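PDB 5CJP: Ras GTPase-activating-like protein IQGAP2 from Homo sapiens, which probably acts as a scaffold that binds the Rho-family GTPases Cdc42 and Rac1 through a GAP-related domain, without serving as a Ras GTPase activator. Local coordinates for residues 294-297 against 298-301. Numbering follows the deposited sequence.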
loop_
_atom_site.group_PDB
_atom_site.type_symbol
_atom_site.label_atom_id
_atom_site.label_comp_id
_atom_site.label_asym_id
_atom_site.label_seq_id
_atom_site.Cartn_x
_atom_site.Cartn_y
_atom_site.Cartn_z
ATOM N N ASN E 294 -42.124 -14.786 26.964
ATOM C CA ASN E 294 -42.342 -16.037 26.257
ATOM C C ASN E 294 -43.402 -15.980 25.178
ATOM O O ASN E 294 -43.385 -16.784 24.239
ATOM C CB ASN E 294 -42.658 -17.152 27.243
ATOM C CG ASN E 294 -41.482 -17.481 28.118
ATOM O OD1 ASN E 294 -40.356 -17.082 27.825
ATOM N ND2 ASN E 294 -41.726 -18.209 29.195
ATOM N N ASN E 295 -44.330 -15.040 25.303
ATOM C CA ASN E 295 -45.374 -14.906 24.303
ATOM C C ASN E 295 -44.754 -14.256 23.079
ATOM O O ASN E 295 -45.019 -14.663 21.952
ATOM C CB ASN E 295 -46.519 -14.047 24.837
ATOM C CG ASN E 295 -47.169 -14.648 26.065
ATOM O OD1 ASN E 295 -47.688 -15.763 26.018
ATOM N ND2 ASN E 295 -47.145 -13.913 27.173
ATOM N N TYR E 296 -43.920 -13.245 23.309
ATOM C CA TYR E 296 -43.246 -12.551 22.216
ATOM C C TYR E 296 -42.248 -13.498 21.559
ATOM O O TYR E 296 -42.116 -13.521 20.334
ATOM C CB TYR E 296 -42.511 -11.304 22.732
ATOM C CG TYR E 296 -41.630 -10.601 21.701
ATOM C CD1 TYR E 296 -42.181 -9.948 20.596
ATOM C CD2 TYR E 296 -40.242 -10.562 21.858
ATOM C CE1 TYR E 296 -41.366 -9.262 19.669
ATOM C CE2 TYR E 296 -39.417 -9.877 20.941
ATOM C CZ TYR E 296 -39.982 -9.227 19.854
ATOM O OH TYR E 296 -39.166 -8.522 18.980
ATOM N N LEU E 297 -41.551 -14.278 22.376
ATOM C CA LEU E 297 -40.575 -15.218 21.863
ATOM C C LEU E 297 -41.192 -16.205 20.899
ATOM O O LEU E 297 -40.590 -16.534 19.894
ATOM C CB LEU E 297 -39.906 -15.984 23.007
ATOM C CG LEU E 297 -38.889 -15.202 23.831
ATOM C CD1 LEU E 297 -38.306 -16.075 24.936
ATOM C CD2 LEU E 297 -37.805 -14.714 22.915
ATOM N N SER E 298 -42.393 -16.678 21.206
ATOM C CA SER E 298 -43.057 -17.657 20.349
ATOM C C SER E 298 -43.593 -17.072 19.055
ATOM O O SER E 298 -43.760 -17.784 18.073
ATOM C CB SER E 298 -44.200 -18.336 21.102
ATOM O OG SER E 298 -43.738 -18.892 22.314
ATOM N N GLU E 299 -43.885 -15.778 19.055
ATOM C CA GLU E 299 -44.385 -15.123 17.852
ATOM C C GLU E 299 -43.169 -14.847 16.976
ATOM O O GLU E 299 -43.186 -15.067 15.760
ATOM C CB GLU E 299 -45.072 -13.798 18.196
ATOM C CG GLU E 299 -46.188 -13.907 19.219
ATOM C CD GLU E 299 -46.834 -12.559 19.526
ATOM O OE1 GLU E 299 -46.100 -11.600 19.862
ATOM O OE2 GLU E 299 -48.080 -12.464 19.438
ATOM N N THR E 300 -42.112 -14.367 17.624
ATOM C CA THR E 300 -40.873 -14.054 16.943
ATOM C C THR E 300 -40.275 -15.291 16.296
ATOM O O THR E 300 -39.745 -15.218 15.186
ATOM C CB THR E 300 -39.875 -13.427 17.907
ATOM O OG1 THR E 300 -40.409 -12.183 18.389
ATOM C CG2 THR E 300 -38.555 -13.174 17.206
ATOM N N TYR E 301 -40.366 -16.431 16.975
ATOM C CA TYR E 301 -39.851 -17.677 16.421
ATOM C C TYR E 301 -40.612 -17.976 15.124
ATOM O O TYR E 301 -40.017 -18.313 14.104
ATOM C CB TYR E 301 -40.047 -18.832 17.407
ATOM C CG TYR E 301 -39.903 -20.188 16.748
ATOM C CD1 TYR E 301 -38.669 -20.610 16.237
ATOM C CD2 TYR E 301 -41.014 -21.021 16.561
ATOM C CE1 TYR E 301 -38.545 -21.816 15.551
ATOM C CE2 TYR E 301 -40.899 -22.234 15.871
ATOM C CZ TYR E 301 -39.659 -22.619 15.368
ATOM O OH TYR E 301 -39.529 -23.786 14.661
#
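The carbonyl oxygen Y296 O is gripped twice by T300: the amide T300 N approaches at 2.8 Å, nearly along the C=O axis, and the hydroxyl T300 OG1 reaches it at 2.9 Å from above the carbonyl plane. E299 N adds a weak bond to the same oxygen. Giving its proton to Y296 O, T300 OG1 also lies over the centre of the Y296 ring, 3.2 Å above its plane. The tyrosine can offer that face because its CG stands anti to the backbone N (chi1 173°), which swings the ring along the helix toward the next turn. Threonine suits the place: its hydroxyl settles on the helix backbone, while its methyl-bearing side chain packs on L188 and A277. Two residues earlier a second carbonyl is doubly held with the roles exchanged: S298 OG, 2.9 Å from N294 O, lies nearly in line with the carbonyl, and S298 N, at 3.2 Å from N294 O, sits above its plane, the small serine bending back onto its own helix. L297 suits the buried side, packing on V273 and A277 of helix 261-278. Replacing Y296 by an alanine would probably uncover the T300 hydroxyl and lose the packing on R181, T184 and L188 of helix 167-193, together with the weak bond from its OH to D185. Both hydroxyls thus donate their protons to carbonyls four residues back, which probably lowers the cost of burying the T300 hydroxyl.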